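Local atomic coordinates of glucose-6-phosphate acetyltransferase 1 (Arabidopsis thaliana, PDB entry 3T90), a protein that catalyses the transfer of an acetyl group from acetyl-CoA to glucosamine 6-phosphate, a step in making UDP-N-acetylglucosamine. Residues K9-E21 / S31-E43. Numbering follows the deposited sequence. Where two conformers were deposited one is given.
Sequences KLEISDKRKGFIE and SVTDEEFDRRFEE
Lys15 and Phe37 meet at the middle of this contact: the lysine CB sits over one face of the phenyl ring, 3.6 Å from the centroid of Phe37, a CH-pi contact almost on the ring normal. One helical turn on, Phe41 takes the same kind of contact from Ile12, whose CB stands over its face, 4.2 Å from the Phe41 centroid. Both rings have CG anti to the backbone N (chi1 177° for Phe37), which swings them out from the helix, where Lys15 and Ile12 meet their faces.

Other apolar contacts fill in around the rings. Leu10 CD2 lies 3.8 Å from Phe41 CD1, the leucine and the ring running antiparallel alongside one another, while Phe19 presents CD2 to the edge of Phe37. Further along, Ile20 CG2 touches Val32 CG2 at 4.0 Å.

The polar part belongs to Lys15. Beyond the ring its chain runs past Asp34, then bends at chi4 (-72°), and NZ makes a salt bridge to Asp38 OD1 at 2.8 Å, on the syn lone pair. The same ammonium donates to Ile12 O at 2.9 Å, from above the carbonyl plane, a bond within its own 3-10 turn; it is the bridge to Asp38 that ties this turn to the helix. A methionine here would probably leave Asp38 without its charged mate and Ile12 O without the ammonium that bonds to it. A water links Asp34 OD1 to Lys15 O, weakly at the latter.

In this GNAT fold the contact joins helix 34-45 to the segment that leads from strand 5-9 into helix 19-23. Leu10 and Phe19 also rest on strand 51-58, and Phe76 of the second subunit stacks on Phe37 and meets Phe19 edge-to-face, so the packing continues into the dimer interface.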
loop_
_atom_site.group_PDB
_atom_site.type_symbol
_atom_site.label_atom_id
_atom_site.label_comp_id
_atom_site.label_asym_id
_atom_site.label_seq_id
_atom_site.Cartn_x
_atom_site.Cartn_y
_atom_site.Cartn_z
ATOM N N LYS A 9 7.835 16.182 -9.879
ATOM C CA LYS A 9 7.919 14.715 -9.873
ATOM C C LYS A 9 9.270 14.232 -10.200
ATOM O O LYS A 9 10.109 14.933 -10.821
ATOM C CB LYS A 9 6.901 14.174 -10.874
ATOM C CG LYS A 9 5.418 14.436 -10.411
ATOM C CD LYS A 9 4.493 14.054 -11.535
ATOM C CE LYS A 9 3.081 14.573 -11.250
ATOM N NZ LYS A 9 2.971 16.075 -11.344
ATOM N N LEU A 10 9.583 13.001 -9.783
ATOM C CA LEU A 10 10.824 12.358 -10.180
ATOM C C LEU A 10 10.986 12.316 -11.704
ATOM O O LEU A 10 10.046 12.016 -12.446
ATOM C CB LEU A 10 10.809 10.946 -9.614
ATOM C CG LEU A 10 12.083 10.099 -9.804
ATOM C CD1 LEU A 10 13.236 10.651 -8.826
ATOM C CD2 LEU A 10 11.764 8.643 -9.583
ATOM N N GLU A 11 12.225 12.596 -12.174
ATOM C CA GLU A 11 12.534 12.513 -13.579
ATOM C C GLU A 11 13.671 11.544 -13.815
ATOM O O GLU A 11 14.457 11.234 -12.870
ATOM C CB GLU A 11 12.894 13.930 -14.108
ATOM C CG GLU A 11 11.725 14.920 -13.991
ATOM C CD GLU A 11 10.554 14.562 -14.934
ATOM O OE1 GLU A 11 10.844 14.157 -16.078
ATOM O OE2 GLU A 11 9.339 14.584 -14.563
ATOM N N ILE A 12 13.832 11.103 -15.068
ATOM C CA ILE A 12 14.851 10.031 -15.306
ATOM C C ILE A 12 16.270 10.534 -15.030
ATOM O O ILE A 12 17.124 9.756 -14.555
ATOM C CB ILE A 12 14.649 9.389 -16.690
ATOM C CG1 ILE A 12 15.299 7.951 -16.704
ATOM C CG2 ILE A 12 15.146 10.300 -17.765
ATOM C CD1 ILE A 12 14.740 6.959 -17.825
ATOM N N SER A 13 16.497 11.837 -15.136
ATOM C CA SER A 13 17.820 12.412 -14.855
ATOM C C SER A 13 18.138 12.492 -13.408
ATOM O O SER A 13 19.252 12.887 -13.059
ATOM C CB SER A 13 17.953 13.773 -15.536
ATOM O OG SER A 13 16.820 14.531 -15.274
ATOM N N ASP A 14 17.144 12.265 -12.519
ATOM C CA ASP A 14 17.416 12.361 -11.109
ATOM C C ASP A 14 18.365 11.273 -10.591
ATOM O O ASP A 14 18.828 11.471 -9.440
ATOM C CB ASP A 14 16.112 12.353 -10.272
ATOM C CG ASP A 14 15.369 13.687 -10.414
ATOM O OD1 ASP A 14 16.006 14.723 -10.611
ATOM O OD2 ASP A 14 14.135 13.725 -10.310
ATOM N N LYS A 15 18.661 10.273 -11.406
ATOM C CA LYS A 15 19.697 9.328 -10.996
ATOM C C LYS A 15 21.057 10.033 -10.805
ATOM O O LYS A 15 21.868 9.521 -10.013
ATOM C CB LYS A 15 19.775 8.161 -11.991
ATOM C CG LYS A 15 20.171 8.495 -13.344
ATOM C CD LYS A 15 20.202 7.189 -14.217
ATOM C CE LYS A 15 20.212 7.472 -15.649
ATOM N NZ LYS A 15 18.876 7.993 -16.137
ATOM N N ARG A 16 21.280 11.197 -11.420
ATOM C CA ARG A 16 22.543 11.863 -11.181
ATOM C C ARG A 16 22.442 12.965 -10.109
ATOM O O ARG A 16 23.442 13.699 -9.872
ATOM C CB ARG A 16 23.120 12.391 -12.516
ATOM C CG ARG A 16 22.297 13.382 -13.151
ATOM C CD ARG A 16 23.053 14.114 -14.308
ATOM N NE ARG A 16 22.188 15.099 -14.958
ATOM C CZ ARG A 16 22.022 16.365 -14.547
ATOM N NH1 ARG A 16 22.704 16.841 -13.502
ATOM N NH2 ARG A 16 21.192 17.173 -15.214
ATOM N N LYS A 17 21.288 13.074 -9.392
ATOM C CA LYS A 17 21.071 14.154 -8.451
ATOM C C LYS A 17 20.917 13.643 -7.028
ATOM O O LYS A 17 20.293 14.295 -6.197
ATOM C CB LYS A 17 19.835 14.950 -8.902
ATOM C CG LYS A 17 20.027 15.759 -10.215
ATOM C CD LYS A 17 18.800 16.680 -10.480
ATOM C CE LYS A 17 19.147 17.411 -11.739
ATOM N NZ LYS A 17 17.967 18.234 -12.110
ATOM N N GLY A 18 21.467 12.489 -6.735
ATOM C CA GLY A 18 21.466 12.014 -5.350
ATOM C C GLY A 18 20.144 11.472 -4.831
ATOM O O GLY A 18 19.970 11.402 -3.580
ATOM N N PHE A 19 19.285 11.079 -5.764
ATOM C CA PHE A 19 17.987 10.412 -5.359
ATOM C C PHE A 19 18.182 9.112 -4.572
ATOM O O PHE A 19 17.621 8.972 -3.473
ATOM C CB PHE A 19 17.120 10.247 -6.592
ATOM C CG PHE A 19 15.821 9.554 -6.299
ATOM C CD1 PHE A 19 14.812 10.173 -5.549
ATOM C CD2 PHE A 19 15.626 8.287 -6.763
ATOM C CE1 PHE A 19 13.612 9.503 -5.336
ATOM C CE2 PHE A 19 14.426 7.609 -6.534
ATOM C CZ PHE A 19 13.438 8.243 -5.807
ATOM N N ILE A 20 18.947 8.166 -5.087
ATOM C CA ILE A 20 19.127 6.910 -4.400
ATOM C C ILE A 20 19.911 7.151 -3.091
ATOM O O ILE A 20 19.528 6.621 -2.025
ATOM C CB ILE A 20 19.876 5.911 -5.313
ATOM C CG1 ILE A 20 19.039 5.684 -6.604
ATOM C CG2 ILE A 20 20.210 4.558 -4.557
ATOM C CD1 ILE A 20 17.670 4.981 -6.265
ATOM N N GLU A 21 20.901 8.041 -3.137
ATOM C CA GLU A 21 21.628 8.411 -1.900
ATOM C C GLU A 21 20.680 8.931 -0.814
ATOM O O GLU A 21 20.848 8.545 0.362
ATOM C CB GLU A 21 22.725 9.403 -2.219
ATOM C CG GLU A 21 23.810 8.787 -3.155
ATOM C CD GLU A 21 23.563 9.209 -4.593
ATOM O OE1 GLU A 21 22.440 9.019 -5.173
ATOM O OE2 GLU A 21 24.527 9.800 -5.200
ATOM N N SER A 31 23.538 -0.624 -4.115
ATOM C CA SER A 31 24.221 0.319 -5.036
ATOM C C SER A 31 23.542 0.215 -6.410
ATOM O O SER A 31 24.021 -0.469 -7.349
ATOM C CB SER A 31 25.752 0.083 -5.170
ATOM O OG SER A 31 26.418 0.130 -3.897
ATOM N N VAL A 32 22.412 0.916 -6.576
ATOM C CA VAL A 32 21.506 0.783 -7.730
ATOM C C VAL A 32 22.197 1.358 -8.995
ATOM O O VAL A 32 22.597 2.501 -9.055
ATOM C CB VAL A 32 20.179 1.590 -7.454
ATOM C CG1 VAL A 32 19.257 1.600 -8.674
ATOM C CG2 VAL A 32 19.427 1.000 -6.216
ATOM N N THR A 33 22.325 0.546 -9.997
ATOM C CA THR A 33 22.969 0.946 -11.232
ATOM C C THR A 33 22.073 1.870 -12.049
ATOM O O THR A 33 20.849 1.895 -11.857
ATOM C CB THR A 33 23.344 -0.262 -12.115
ATOM O OG1 THR A 33 22.141 -0.906 -12.520
ATOM C CG2 THR A 33 24.241 -1.276 -11.365
ATOM N N ASP A 34 22.655 2.573 -12.985
ATOM C CA ASP A 34 21.850 3.404 -13.911
ATOM C C ASP A 34 20.888 2.540 -14.701
ATOM O O ASP A 34 19.716 2.941 -14.943
ATOM C CB ASP A 34 22.735 4.236 -14.801
ATOM C CG ASP A 34 23.428 5.359 -14.071
ATOM O OD1 ASP A 34 22.950 5.795 -12.999
ATOM O OD2 ASP A 34 24.516 5.794 -14.533
ATOM N N GLU A 35 21.310 1.311 -15.087
ATOM C CA GLU A 35 20.446 0.403 -15.876
ATOM C C GLU A 35 19.225 0.058 -15.063
ATOM O O GLU A 35 18.116 0.031 -15.572
ATOM C CB GLU A 35 21.212 -0.885 -16.269
ATOM C CG GLU A 35 22.314 -0.635 -17.299
ATOM C CD GLU A 35 23.618 -0.053 -16.747
ATOM O OE1 GLU A 35 23.867 0.319 -15.557
ATOM O OE2 GLU A 35 24.510 0.062 -17.622
ATOM N N GLU A 36 19.440 -0.329 -13.805
ATOM C CA GLU A 36 18.367 -0.718 -12.924
ATOM C C GLU A 36 17.469 0.467 -12.556
ATOM O O GLU A 36 16.243 0.334 -12.576
ATOM C CB GLU A 36 18.935 -1.347 -11.655
ATOM C CG GLU A 36 17.817 -1.930 -10.846
ATOM C CD GLU A 36 17.286 -3.343 -11.212
ATOM O OE1 GLU A 36 17.296 -3.796 -12.401
ATOM O OE2 GLU A 36 16.818 -4.009 -10.253
ATOM N N PHE A 37 18.071 1.652 -12.363
ATOM C CA PHE A 37 17.308 2.865 -12.077
ATOM C C PHE A 37 16.340 3.089 -13.248
ATOM O O PHE A 37 15.123 3.288 -13.030
ATOM C CB PHE A 37 18.195 4.104 -11.906
ATOM C CG PHE A 37 17.402 5.372 -11.671
ATOM C CD1 PHE A 37 17.028 5.765 -10.406
ATOM C CD2 PHE A 37 16.926 6.059 -12.752
ATOM C CE1 PHE A 37 16.241 6.985 -10.272
ATOM C CE2 PHE A 37 16.155 7.223 -12.629
ATOM C CZ PHE A 37 15.833 7.685 -11.403
ATOM N N ASP A 38 16.846 3.030 -14.474
ATOM C CA ASP A 38 15.963 3.340 -15.607
ATOM C C ASP A 38 14.908 2.297 -15.773
ATOM O O ASP A 38 13.756 2.657 -16.150
ATOM C CB ASP A 38 16.787 3.418 -16.909
ATOM C CG ASP A 38 17.626 4.625 -16.966
ATOM O OD1 ASP A 38 17.514 5.599 -16.198
ATOM O OD2 ASP A 38 18.450 4.672 -17.884
ATOM N N ARG A 39 15.246 1.019 -15.493
ATOM C CA ARG A 39 14.280 -0.062 -15.655
ATOM C C ARG A 39 13.135 0.228 -14.701
ATOM O O ARG A 39 11.957 0.129 -15.114
ATOM C CB ARG A 39 14.938 -1.393 -15.287
ATOM C CG ARG A 39 14.065 -2.577 -15.605
ATOM C CD ARG A 39 14.669 -3.924 -15.244
ATOM N NE ARG A 39 14.841 -4.014 -13.791
ATOM C CZ ARG A 39 13.911 -4.477 -12.970
ATOM N NH1 ARG A 39 12.795 -4.979 -13.479
ATOM N NH2 ARG A 39 14.105 -4.458 -11.650
ATOM N N ARG A 40 13.449 0.506 -13.430
ATOM C CA ARG A 40 12.404 0.626 -12.418
ATOM C C ARG A 40 11.672 1.949 -12.591
ATOM O O ARG A 40 10.452 2.013 -12.402
ATOM C CB ARG A 40 13.107 0.504 -11.039
ATOM C CG ARG A 40 12.130 0.715 -9.755
ATOM C CD ARG A 40 10.803 -0.046 -9.829
ATOM N NE ARG A 40 10.973 -1.436 -10.244
ATOM C CZ ARG A 40 11.105 -2.420 -9.380
ATOM N NH1 ARG A 40 11.210 -2.204 -8.038
ATOM N NH2 ARG A 40 11.063 -3.650 -9.845
ATOM N N PHE A 41 12.360 3.020 -13.041
ATOM C CA PHE A 41 11.661 4.283 -13.372
ATOM C C PHE A 41 10.612 4.037 -14.432
ATOM O O PHE A 41 9.463 4.485 -14.286
ATOM C CB PHE A 41 12.716 5.314 -13.879
ATOM C CG PHE A 41 12.093 6.664 -14.227
ATOM C CD1 PHE A 41 12.016 7.667 -13.244
ATOM C CD2 PHE A 41 11.522 6.936 -15.457
ATOM C CE1 PHE A 41 11.384 8.835 -13.470
ATOM C CE2 PHE A 41 10.895 8.188 -15.716
ATOM C CZ PHE A 41 10.832 9.121 -14.699
ATOM N N GLU A 42 10.933 3.270 -15.484
ATOM C CA GLU A 42 9.907 3.107 -16.506
ATOM C C GLU A 42 8.784 2.186 -16.041
ATOM O O GLU A 42 7.581 2.443 -16.471
ATOM C CB GLU A 42 10.539 2.686 -17.843
ATOM C CG GLU A 42 11.419 3.768 -18.449
ATOM C CD GLU A 42 10.670 5.014 -18.938
ATOM O OE1 GLU A 42 9.459 4.948 -19.231
ATOM O OE2 GLU A 42 11.305 6.048 -19.064
ATOM N N GLU A 43 9.069 1.197 -15.192
ATOM C CA GLU A 43 8.009 0.310 -14.663
ATOM C C GLU A 43 7.075 1.098 -13.800
ATOM O O GLU A 43 5.879 0.834 -13.882
ATOM C CB GLU A 43 8.512 -0.761 -13.751
ATOM C CG GLU A 43 9.285 -1.840 -14.495
ATOM C CD GLU A 43 9.746 -2.923 -13.563
ATOM O OE1 GLU A 43 10.557 -2.660 -12.693
ATOM O OE2 GLU A 43 9.316 -4.084 -13.708
HETATM O O HOH W 1 23.814 8.238 -12.214
#